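Local coordinates for F-BAR domain only protein 1 (PDB 5JP2) that may act at an early step of clathrin-mediated endocytosis, its mu homology domain binding a peptide of Eps15, at residues Ala21-Ile27 / Ser253-Val259; Val73-Arg77 / Pro97-Asp101; Val78-Asn84 / Leu130-Ser136; Lys86-Asp91 / Phe102-Ala108. One frame throughout, in Å; residues are numbered along the deposited sequence.

Contact 1. Residues Ala21-Ile27 / Ser253-Val259; sequences AAITEYI and SLSGLDV
E25 and S253 sit with their CA atoms 7.0 Å apart, and A21 and V259 are 7.9 Å apart, too far for the two backbones to pair: residues 21-27 run as a strand inside one sheet while the loop and strand start of 253-259 pack across it. A21, I23, E25 and I27 point their CB atoms at that loop; A22 and T24, pointing away from it, pack on the bound Eps15 peptide. E25 carries the polar part. With CG anti to the carbonyl carbon (chi1 -73°) and the chain extended beyond, its carboxylate arrives at the turn formed by S253-S255. OE1 takes the backbone N of S255 at 2.9 Å on its syn lone pair and, more weakly, the N of L254; OE2 bonds to Y133 OH, and its very short modelled distance to S255 OG is doubtful. S255 OG in turn accepts the N-H of L257 (3.2 Å), an ST turn. Apolar contacts flank this group. I23 CD1 lies 3.8 Å from L257 CD2, I27 CG2 touches L254 CD1 at 3.8 Å, almost at right angles, and A21 CB rests 3.9 Å from V259 CG1. A buried carboxylate held by the S255 amide and the Y133 hydroxyl, with a weaker bond from L254 N, is probably favoured as an anion, and it ties the loop 253-257 to the face of strand 17-31.

Contact 2. Residues Val73-Arg77 / Pro97-Asp101; sequences VNISR and PDTKD
V73 and T99 form the one beta bridge here, an antiparallel non-hydrogen-bonded pair with CA atoms 4.7 Å apart. Their side chains lie alongside each other and point the same way, V73 CG1 coming to 4.1 Å from T99 OG1. Beside the bridge the backbone adds a CA-H...O contact, V73 CA to D98 O at 3.6 Å. That same carbonyl also receives a weak bond from the hydroxyl of T99, which turns back on the residue before it.

The van der Waals part belongs to I75. Its CG1 sits between the backbone N and the carbonyl carbon (chi1 56°), which sends the branch over the 97-101 backbone: CG1 lies 3.5 Å from D98 O, and CD1 continues along to reach the CB of K100 at 4.1 Å. I75 also touches L257, so it lies between residues 97-101 and the loop 253-257. With an alanine at I75 the CG1-CD1 arm and CG2 are gone, which is likely to leave the D98-T99 peptide without apolar cover and to open a gap towards L257.

At the surface the carboxylate of D98 leans back over S76, with OD1 3.2 Å from S76 CB. K100 leaves in another direction: its ammonium forms a cation-pi contact with F102 and a weak bond to the carbonyl of D91.

These residues mark where two neighbouring antiparallel strands, 69-73 and 99-104, begin to pair. V73 ends the first and T99 opens the second in the four-stranded sheet of the mu homology domain, and the loop after V73 folds over the start of its partner.

Contact 3. Residues Val78-Asn84 / Leu130-Ser136; sequences VDHFLPN and LLKYQAS
Strand 80-83 runs antiparallel to residues 130-136 at 163°, with their axes 4.7 Å apart, and the ladder is carried by pairs such as L82 N to K132 O (2.8 Å) and Q134 N to H80 O. D79 and H80 both face Q134, a classic beta bulge: Q134 O accepts the N-H of D79 at 2.8 Å, and that of H80 only weakly. D79 points its side chain at the neighbouring strand, where OD2 takes the N-H of S136 (2.7 Å) from above the carboxylate plane, 40° out of it. This extends the pairing beyond the last regular bridge. In the nine-stranded mixed sheet, 80-83 is an outermost strand and 125-137 is its one neighbour there, so these bonds fasten the sheet's edge. On the face carrying F81, P83, L131 and Y133 the contact is apolar. L131 CD2 lies at the ring edge of F81, 3.7 Å from F81 CD1, while V78 CG1 lies over one face of the same ring, offset towards the rim. That methyl also touches Y133 CB at 3.8 Å, and the valine crosses the tyrosine at about a right angle. CG of L131 stands anti to the backbone N (chi1 -176°), which carries CD1 under the proline, 4.0 Å from P83 CG. The phenol of Y133 leads away to E25, while K132, on the opposite face, forms a salt bridge with D46.

Contact 4. Residues Lys86-Asp91 / Phe102-Ala108; sequences KLLYSD and FWFNMQA
L88 lays its CD2 methyl over the ring of F104, 3.8 Å from the centroid and only 5° off the ring normal, a CH-pi contact nearly central on the face. The two side chains lie side by side and point the same way, as expected of an antiparallel non-hydrogen-bonded pair. A serine in place of F104 would take away that ring and is likely to leave the L88 methyl without its aromatic floor, opening a gap against L130 and L109, which the ring also touches. Next along, Y89 pairs with W103: Y89 N gives a straight bond to W103 O (2.7 Å), and W103 N returns one to Y89 O. On the face carrying Y89 and W103, the indole presents an edge to the other strand, with CZ3 of W103 3.6 Å from S90 CA; chi1 -57° and chi2 -102° together bring its six-membered ring towards S90 and D91. Y89 leans the other way, its CE2 3.7 Å from N105 CB. S90 CB meets F102 CD1 at 3.9 Å. Past the strands, the N-H of N105, the N-cap residue, bonds to L87 O at 2.9 Å, and L87 CD2 packs on A108 CB. The hairpin of 88-90 and 99-104 thus runs straight into helix 106-119, with F70 of strand 69-73 beneath L88, F102 and F104, and V128 of strand 125-137 against L87.

From the N terminus, strand 17-31 comes first, and contact 1 closes the widest loop, returning to it 226 residues later at 253-259; the other three contacts lie within that span. Contacts 2 and 3 cross, because 78-84 falls between 73-77 and 97-101 while its own partner, 130-136, comes later. Contact 4 sits wholly within the loop of contact 3 and crosses contact 2, both using strand 99-104. Contact 3 belongs to the nine-stranded sheet, contacts 2 and 4 to the four-stranded one, and contact 1 joins the two. The backbone bond between V73 N and D258 O continues the four-stranded sheet from contact 2 to contact 1, while L130 against F104 links contacts 3 and 4.

Contact 1. Residues Ala21-Ile27 / Ser253-Val259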
# COMPACT_ATOMS: atom_id res chain seq x y z
N ALA B 21 14.02 -5.64 1.47
CA ALA B 21 12.97 -5.39 0.50
C ALA B 21 11.85 -4.56 1.13
O ALA B 21 11.66 -4.56 2.34
CB ALA B 21 12.39 -6.69 -0.04
N ALA B 22 11.13 -3.81 0.29
CA ALA B 22 9.96 -3.06 0.74
C ALA B 22 8.86 -3.21 -0.29
O ALA B 22 9.08 -2.96 -1.48
CB ALA B 22 10.27 -1.58 0.96
N ILE B 23 7.69 -3.61 0.18
CA ILE B 23 6.50 -3.79 -0.64
C ILE B 23 5.53 -2.70 -0.23
O ILE B 23 5.11 -2.65 0.93
CB ILE B 23 5.89 -5.18 -0.44
CG1 ILE B 23 6.85 -6.27 -0.87
CG2 ILE B 23 4.60 -5.32 -1.18
CD1 ILE B 23 6.34 -7.66 -0.61
N THR B 24 5.20 -1.81 -1.17
CA THR B 24 4.34 -0.66 -0.93
C THR B 24 3.13 -0.75 -1.86
O THR B 24 3.29 -0.96 -3.06
CB THR B 24 5.10 0.63 -1.18
OG1 THR B 24 6.28 0.61 -0.39
CG2 THR B 24 4.27 1.81 -0.79
N GLU B 25 1.93 -0.62 -1.31
CA GLU B 25 0.72 -0.79 -2.10
C GLU B 25 -0.27 0.32 -1.82
O GLU B 25 -0.48 0.69 -0.67
CB GLU B 25 0.09 -2.15 -1.83
CG GLU B 25 0.85 -3.26 -2.46
CD GLU B 25 0.18 -4.59 -2.36
OE1 GLU B 25 -0.91 -4.66 -1.80
OE2 GLU B 25 0.76 -5.58 -2.82
N TYR B 26 -0.85 0.88 -2.87
CA TYR B 26 -1.95 1.83 -2.77
C TYR B 26 -3.23 1.21 -3.32
O TYR B 26 -3.21 0.46 -4.30
CB TYR B 26 -1.65 3.12 -3.51
CG TYR B 26 -0.56 3.91 -2.87
CD1 TYR B 26 -0.84 4.81 -1.87
CD2 TYR B 26 0.75 3.73 -3.26
CE1 TYR B 26 0.18 5.52 -1.27
CE2 TYR B 26 1.76 4.44 -2.68
CZ TYR B 26 1.47 5.33 -1.69
OH TYR B 26 2.50 6.04 -1.12
N ILE B 27 -4.35 1.52 -2.69
CA ILE B 27 -5.61 0.93 -3.10
C ILE B 27 -6.63 2.02 -3.38
O ILE B 27 -6.85 2.92 -2.57
CB ILE B 27 -6.13 -0.08 -2.05
CG1 ILE B 27 -7.43 -0.72 -2.56
CG2 ILE B 27 -6.29 0.55 -0.68
CD1 ILE B 27 -7.85 -1.94 -1.82
N SER B 253 0.59 -7.21 2.99
CA SER B 253 0.27 -6.66 1.69
C SER B 253 -1.20 -6.91 1.40
O SER B 253 -1.80 -7.86 1.90
CB SER B 253 1.15 -7.27 0.61
OG SER B 253 0.68 -8.53 0.22
N LEU B 254 -1.81 -6.02 0.62
CA LEU B 254 -3.18 -6.26 0.21
C LEU B 254 -3.26 -7.27 -0.92
O LEU B 254 -4.14 -8.13 -0.92
CB LEU B 254 -3.85 -4.95 -0.19
CG LEU B 254 -3.86 -3.90 0.91
CD1 LEU B 254 -4.35 -2.56 0.42
CD2 LEU B 254 -4.70 -4.41 2.05
N SER B 255 -2.33 -7.19 -1.87
CA SER B 255 -2.37 -8.11 -3.01
C SER B 255 -2.09 -9.54 -2.60
O SER B 255 -2.54 -10.47 -3.27
CB SER B 255 -1.36 -7.67 -4.06
OG SER B 255 -0.05 -7.67 -3.53
N GLY B 256 -1.34 -9.74 -1.53
CA GLY B 256 -0.88 -11.06 -1.17
C GLY B 256 0.51 -11.36 -1.67
O GLY B 256 1.10 -12.36 -1.25
N LEU B 257 1.03 -10.55 -2.59
CA LEU B 257 2.37 -10.73 -3.13
C LEU B 257 3.41 -10.71 -2.02
O LEU B 257 3.30 -9.98 -1.04
CB LEU B 257 2.66 -9.64 -4.16
CG LEU B 257 4.04 -9.58 -4.81
CD1 LEU B 257 3.91 -9.03 -6.18
CD2 LEU B 257 4.99 -8.69 -4.04
N ASP B 258 4.44 -11.54 -2.19
CA ASP B 258 5.55 -11.58 -1.26
C ASP B 258 6.83 -11.88 -2.04
O ASP B 258 6.78 -12.31 -3.20
CB ASP B 258 5.31 -12.64 -0.17
CG ASP B 258 6.01 -12.32 1.11
OD1 ASP B 258 6.77 -11.33 1.16
OD2 ASP B 258 5.82 -13.07 2.08
N VAL B 259 7.98 -11.64 -1.42
CA VAL B 259 9.27 -11.83 -2.06
C VAL B 259 10.17 -12.68 -1.16
O VAL B 259 10.17 -12.53 0.07
CB VAL B 259 9.92 -10.48 -2.39
CG1 VAL B 259 10.20 -9.69 -1.14
CG2 VAL B 259 11.17 -10.67 -3.21

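Contact 2. Residues Val73-Arg77 / Pro97-Asp101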
# COMPACT_ATOMS: atom_id res chain seq x y z
N VAL B 73 6.18 -14.58 -4.89
CA VAL B 73 5.31 -15.68 -4.51
C VAL B 73 3.92 -15.15 -4.20
O VAL B 73 3.74 -13.97 -3.89
CB VAL B 73 5.85 -16.46 -3.30
CG1 VAL B 73 7.18 -17.08 -3.62
CG2 VAL B 73 5.99 -15.54 -2.13
N ASN B 74 2.94 -16.05 -4.27
CA ASN B 74 1.53 -15.73 -4.06
C ASN B 74 1.09 -14.58 -4.96
O ASN B 74 0.44 -13.63 -4.53
CB ASN B 74 1.24 -15.41 -2.59
CG ASN B 74 -0.25 -15.38 -2.29
OD1 ASN B 74 -1.05 -16.02 -2.98
ND2 ASN B 74 -0.63 -14.63 -1.27
N ILE B 75 1.45 -14.67 -6.24
CA ILE B 75 1.22 -13.61 -7.19
C ILE B 75 0.01 -13.87 -8.08
O ILE B 75 -0.17 -13.19 -9.08
CB ILE B 75 2.47 -13.36 -8.03
CG1 ILE B 75 2.89 -14.65 -8.71
CG2 ILE B 75 3.58 -12.86 -7.14
CD1 ILE B 75 3.94 -14.45 -9.73
N SER B 76 -0.77 -14.91 -7.78
CA SER B 76 -1.96 -15.20 -8.56
C SER B 76 -2.92 -14.01 -8.62
O SER B 76 -3.65 -13.88 -9.60
CB SER B 76 -2.68 -16.41 -8.00
OG SER B 76 -3.08 -16.16 -6.67
N ARG B 77 -2.93 -13.14 -7.61
CA ARG B 77 -3.84 -12.01 -7.58
C ARG B 77 -3.33 -10.80 -8.36
O ARG B 77 -4.05 -9.81 -8.46
CB ARG B 77 -4.12 -11.58 -6.14
CG ARG B 77 -5.06 -12.49 -5.36
CD ARG B 77 -5.40 -11.86 -4.02
NE ARG B 77 -6.37 -12.63 -3.25
CZ ARG B 77 -7.12 -12.10 -2.28
NH1 ARG B 77 -7.02 -10.82 -1.97
NH2 ARG B 77 -7.99 -12.87 -1.63
N PRO B 97 2.12 -20.11 -12.47
CA PRO B 97 1.21 -18.99 -12.19
C PRO B 97 1.41 -18.33 -10.84
O PRO B 97 1.09 -17.15 -10.70
CB PRO B 97 -0.17 -19.65 -12.29
CG PRO B 97 0.09 -21.04 -11.87
CD PRO B 97 1.43 -21.40 -12.41
N ASP B 98 1.85 -19.07 -9.82
CA ASP B 98 1.96 -18.54 -8.47
C ASP B 98 3.35 -18.06 -8.10
O ASP B 98 3.54 -17.59 -6.97
CB ASP B 98 1.51 -19.58 -7.45
CG ASP B 98 0.06 -19.41 -7.07
OD1 ASP B 98 -0.36 -18.26 -6.86
OD2 ASP B 98 -0.66 -20.43 -6.98
N THR B 99 4.33 -18.17 -8.99
CA THR B 99 5.72 -17.87 -8.65
C THR B 99 6.44 -17.35 -9.89
O THR B 99 6.17 -17.81 -11.00
CB THR B 99 6.38 -19.14 -8.11
OG1 THR B 99 5.95 -19.35 -6.77
CG2 THR B 99 7.88 -19.04 -8.17
N LYS B 100 7.37 -16.42 -9.69
CA LYS B 100 8.23 -15.99 -10.79
C LYS B 100 9.60 -15.58 -10.28
O LYS B 100 9.72 -14.90 -9.26
CB LYS B 100 7.63 -14.83 -11.58
CG LYS B 100 8.18 -14.80 -13.00
CD LYS B 100 7.88 -13.52 -13.75
CE LYS B 100 8.25 -13.71 -15.21
NZ LYS B 100 9.46 -14.57 -15.35
N ASP B 101 10.63 -15.92 -11.05
CA ASP B 101 12.02 -15.72 -10.67
C ASP B 101 12.65 -14.58 -11.44
O ASP B 101 12.33 -14.34 -12.61
CB ASP B 101 12.85 -16.98 -10.91
CG ASP B 101 12.54 -18.09 -9.95
OD1 ASP B 101 11.41 -18.60 -9.97
OD2 ASP B 101 13.41 -18.42 -9.14

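Contact 3. Residues Val78-Asn84 / Leu130-Ser136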
# COMPACT_ATOMS: atom_id res chain seq x y z
N VAL B 78 -2.13 -10.85 -8.90
CA VAL B 78 -1.57 -9.71 -9.61
C VAL B 78 -1.88 -9.81 -11.09
O VAL B 78 -1.70 -10.87 -11.70
CB VAL B 78 -0.06 -9.60 -9.36
CG1 VAL B 78 0.52 -8.43 -10.14
CG2 VAL B 78 0.19 -9.40 -7.91
N ASP B 79 -2.40 -8.73 -11.65
CA ASP B 79 -2.78 -8.73 -13.06
C ASP B 79 -1.59 -8.46 -13.98
O ASP B 79 -1.55 -8.99 -15.09
CB ASP B 79 -3.88 -7.70 -13.29
CG ASP B 79 -5.16 -8.02 -12.54
OD1 ASP B 79 -5.41 -9.21 -12.23
OD2 ASP B 79 -5.93 -7.08 -12.27
N HIS B 80 -0.63 -7.63 -13.56
CA HIS B 80 0.39 -7.13 -14.47
C HIS B 80 1.66 -6.74 -13.73
O HIS B 80 1.60 -6.17 -12.64
CB HIS B 80 -0.15 -5.94 -15.26
CG HIS B 80 0.73 -5.50 -16.38
ND1 HIS B 80 1.27 -6.39 -17.29
CD2 HIS B 80 1.18 -4.28 -16.75
CE1 HIS B 80 2.00 -5.73 -18.17
NE2 HIS B 80 1.96 -4.44 -17.86
N PHE B 81 2.81 -7.01 -14.35
CA PHE B 81 4.12 -6.72 -13.80
C PHE B 81 4.93 -5.86 -14.75
O PHE B 81 4.93 -6.09 -15.96
CB PHE B 81 4.93 -7.98 -13.57
CG PHE B 81 4.31 -8.94 -12.62
CD1 PHE B 81 4.57 -8.85 -11.27
CD2 PHE B 81 3.51 -9.95 -13.09
CE1 PHE B 81 4.02 -9.75 -10.39
CE2 PHE B 81 2.95 -10.86 -12.22
CZ PHE B 81 3.20 -10.76 -10.87
N LEU B 82 5.67 -4.90 -14.20
CA LEU B 82 6.67 -4.13 -14.95
C LEU B 82 8.01 -4.21 -14.26
O LEU B 82 8.36 -3.34 -13.46
CB LEU B 82 6.25 -2.68 -15.14
CG LEU B 82 5.19 -2.45 -16.20
CD1 LEU B 82 4.85 -0.97 -16.30
CD2 LEU B 82 5.67 -2.98 -17.53
N PRO B 83 8.80 -5.24 -14.55
CA PRO B 83 10.12 -5.36 -13.93
C PRO B 83 11.06 -4.27 -14.40
O PRO B 83 10.89 -3.69 -15.47
CB PRO B 83 10.60 -6.73 -14.38
CG PRO B 83 9.43 -7.39 -15.02
CD PRO B 83 8.56 -6.32 -15.52
N ASN B 84 12.07 -4.02 -13.60
CA ASN B 84 13.09 -3.07 -14.01
C ASN B 84 13.99 -3.78 -15.01
O ASN B 84 14.72 -4.70 -14.64
CB ASN B 84 13.89 -2.58 -12.81
CG ASN B 84 15.05 -1.70 -13.19
OD1 ASN B 84 15.64 -1.84 -14.25
ND2 ASN B 84 15.39 -0.77 -12.32
N LEU B 130 12.71 -2.38 -8.12
CA LEU B 130 12.64 -3.61 -8.89
C LEU B 130 11.40 -3.74 -9.76
O LEU B 130 11.49 -4.28 -10.87
CB LEU B 130 12.74 -4.80 -7.94
CG LEU B 130 14.02 -4.85 -7.11
CD1 LEU B 130 14.14 -6.14 -6.34
CD2 LEU B 130 15.22 -4.67 -8.00
N LEU B 131 10.22 -3.37 -9.27
CA LEU B 131 9.00 -3.77 -9.94
C LEU B 131 7.85 -2.83 -9.64
O LEU B 131 7.74 -2.29 -8.54
CB LEU B 131 8.63 -5.18 -9.51
CG LEU B 131 7.44 -5.87 -10.14
CD1 LEU B 131 7.88 -6.59 -11.37
CD2 LEU B 131 6.90 -6.84 -9.13
N LYS B 132 6.97 -2.65 -10.63
CA LYS B 132 5.66 -2.05 -10.46
C LYS B 132 4.62 -3.09 -10.85
O LYS B 132 4.87 -3.94 -11.69
CB LYS B 132 5.47 -0.81 -11.33
CG LYS B 132 6.58 0.18 -11.23
CD LYS B 132 6.78 0.69 -9.84
CE LYS B 132 7.64 1.94 -9.86
NZ LYS B 132 7.93 2.45 -8.50
N TYR B 133 3.45 -3.04 -10.22
CA TYR B 133 2.44 -4.05 -10.51
C TYR B 133 1.06 -3.53 -10.14
O TYR B 133 0.92 -2.53 -9.44
CB TYR B 133 2.75 -5.38 -9.82
CG TYR B 133 2.83 -5.34 -8.32
CD1 TYR B 133 4.00 -4.97 -7.69
CD2 TYR B 133 1.74 -5.68 -7.54
CE1 TYR B 133 4.08 -4.94 -6.32
CE2 TYR B 133 1.81 -5.63 -6.18
CZ TYR B 133 2.99 -5.27 -5.57
OH TYR B 133 3.06 -5.23 -4.20
N GLN B 134 0.05 -4.22 -10.63
CA GLN B 134 -1.33 -3.75 -10.61
C GLN B 134 -2.26 -4.92 -10.40
O GLN B 134 -2.03 -6.00 -10.93
CB GLN B 134 -1.67 -3.06 -11.93
CG GLN B 134 -2.61 -1.92 -11.84
CD GLN B 134 -2.78 -1.25 -13.18
OE1 GLN B 134 -2.51 -1.85 -14.22
NE2 GLN B 134 -3.22 -0.00 -13.17
N ALA B 135 -3.31 -4.71 -9.61
CA ALA B 135 -4.33 -5.72 -9.41
C ALA B 135 -5.69 -5.05 -9.36
O ALA B 135 -5.86 -4.06 -8.65
CB ALA B 135 -4.08 -6.53 -8.14
N SER B 136 -6.65 -5.59 -10.11
CA SER B 136 -7.98 -5.02 -10.24
C SER B 136 -9.02 -6.09 -9.98
O SER B 136 -8.82 -7.25 -10.33
CB SER B 136 -8.23 -4.44 -11.62
OG SER B 136 -7.31 -3.41 -11.93

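Contact 4. Residues Lys86-Asp91 / Phe102-Ala108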
# COMPACT_ATOMS: atom_id res chain seq x y z
N LYS B 86 16.43 -2.46 -16.79
CA LYS B 86 17.81 -2.04 -16.68
C LYS B 86 18.63 -3.05 -15.89
O LYS B 86 19.75 -3.40 -16.27
CB LYS B 86 17.84 -0.68 -16.00
CG LYS B 86 17.16 0.43 -16.76
CD LYS B 86 17.24 1.73 -15.97
CE LYS B 86 18.54 2.50 -16.13
NZ LYS B 86 18.56 3.66 -15.18
N LEU B 87 18.10 -3.50 -14.74
CA LEU B 87 18.85 -4.32 -13.81
C LEU B 87 18.49 -5.81 -13.77
O LEU B 87 19.23 -6.56 -13.13
CB LEU B 87 18.70 -3.73 -12.42
CG LEU B 87 19.05 -2.24 -12.34
CD1 LEU B 87 18.77 -1.71 -10.99
CD2 LEU B 87 20.49 -2.01 -12.66
N LEU B 88 17.44 -6.28 -14.43
CA LEU B 88 16.98 -7.63 -14.12
C LEU B 88 16.85 -8.52 -15.35
O LEU B 88 16.63 -8.05 -16.46
CB LEU B 88 15.64 -7.63 -13.40
CG LEU B 88 15.55 -6.94 -12.04
CD1 LEU B 88 14.10 -6.85 -11.68
CD2 LEU B 88 16.33 -7.73 -10.99
N TYR B 89 17.00 -9.82 -15.09
CA TYR B 89 16.76 -10.89 -16.04
C TYR B 89 15.58 -11.73 -15.57
O TYR B 89 15.21 -11.70 -14.40
CB TYR B 89 17.96 -11.82 -16.16
CG TYR B 89 19.21 -11.18 -16.72
CD1 TYR B 89 19.20 -10.59 -17.97
CD2 TYR B 89 20.39 -11.19 -16.00
CE1 TYR B 89 20.33 -10.02 -18.49
CE2 TYR B 89 21.54 -10.62 -16.53
CZ TYR B 89 21.50 -10.03 -17.77
OH TYR B 89 22.62 -9.46 -18.30
N SER B 90 15.03 -12.52 -16.48
CA SER B 90 13.91 -13.40 -16.14
C SER B 90 13.79 -14.50 -17.18
O SER B 90 14.41 -14.43 -18.24
CB SER B 90 12.60 -12.63 -16.06
OG SER B 90 12.25 -12.16 -17.34
N ASP B 91 12.96 -15.48 -16.87
CA ASP B 91 12.72 -16.58 -17.79
C ASP B 91 11.34 -16.43 -18.41
O ASP B 91 10.33 -16.65 -17.72
CB ASP B 91 12.83 -17.92 -17.07
CG ASP B 91 12.88 -19.08 -18.03
OD1 ASP B 91 12.93 -18.84 -19.25
OD2 ASP B 91 12.86 -20.24 -17.57
N PHE B 102 13.57 -13.90 -10.77
CA PHE B 102 14.34 -12.82 -11.36
C PHE B 102 15.79 -12.93 -10.91
O PHE B 102 16.07 -13.30 -9.78
CB PHE B 102 13.77 -11.48 -10.96
CG PHE B 102 12.40 -11.23 -11.49
CD1 PHE B 102 12.22 -10.68 -12.74
CD2 PHE B 102 11.29 -11.56 -10.74
CE1 PHE B 102 10.96 -10.46 -13.22
CE2 PHE B 102 10.03 -11.33 -11.22
CZ PHE B 102 9.86 -10.78 -12.46
N TRP B 103 16.71 -12.59 -11.81
CA TRP B 103 18.13 -12.54 -11.50
C TRP B 103 18.64 -11.14 -11.77
O TRP B 103 18.23 -10.50 -12.73
CB TRP B 103 18.93 -13.54 -12.33
CG TRP B 103 18.46 -14.93 -12.17
CD1 TRP B 103 19.03 -15.90 -11.40
CD2 TRP B 103 17.31 -15.52 -12.77
NE1 TRP B 103 18.30 -17.06 -11.48
CE2 TRP B 103 17.24 -16.85 -12.32
CE3 TRP B 103 16.33 -15.06 -13.64
CZ2 TRP B 103 16.23 -17.73 -12.72
CZ3 TRP B 103 15.33 -15.92 -14.04
CH2 TRP B 103 15.29 -17.24 -13.57
N PHE B 104 19.55 -10.67 -10.94
CA PHE B 104 20.18 -9.39 -11.18
C PHE B 104 21.27 -9.51 -12.23
O PHE B 104 21.94 -10.53 -12.35
CB PHE B 104 20.79 -8.84 -9.90
CG PHE B 104 19.86 -8.02 -9.09
CD1 PHE B 104 19.73 -6.68 -9.32
CD2 PHE B 104 19.12 -8.61 -8.09
CE1 PHE B 104 18.87 -5.94 -8.57
CE2 PHE B 104 18.27 -7.87 -7.35
CZ PHE B 104 18.15 -6.54 -7.58
N ASN B 105 21.45 -8.43 -12.98
CA ASN B 105 22.66 -8.24 -13.76
C ASN B 105 23.69 -7.61 -12.84
O ASN B 105 23.57 -6.45 -12.47
CB ASN B 105 22.35 -7.34 -14.95
CG ASN B 105 23.54 -7.11 -15.86
OD1 ASN B 105 23.44 -7.31 -17.06
ND2 ASN B 105 24.65 -6.67 -15.31
N MET B 106 24.73 -8.36 -12.49
CA MET B 106 25.58 -7.87 -11.42
C MET B 106 26.48 -6.74 -11.89
O MET B 106 26.87 -5.89 -11.08
CB MET B 106 26.42 -9.00 -10.83
CG MET B 106 25.61 -10.15 -10.22
SD MET B 106 24.39 -9.73 -8.98
CE MET B 106 25.36 -8.92 -7.74
N GLN B 107 26.77 -6.68 -13.18
CA GLN B 107 27.57 -5.58 -13.70
C GLN B 107 26.76 -4.28 -13.72
O GLN B 107 27.24 -3.24 -13.28
CB GLN B 107 28.09 -5.93 -15.09
CG GLN B 107 29.14 -7.05 -15.10
CD GLN B 107 29.41 -7.62 -16.49
OE1 GLN B 107 30.42 -7.32 -17.11
NE2 GLN B 107 28.50 -8.45 -16.96
N ALA B 108 25.52 -4.33 -14.20
CA ALA B 108 24.67 -3.15 -14.16
C ALA B 108 24.37 -2.74 -12.72
O ALA B 108 24.45 -1.56 -12.37
CB ALA B 108 23.37 -3.40 -14.93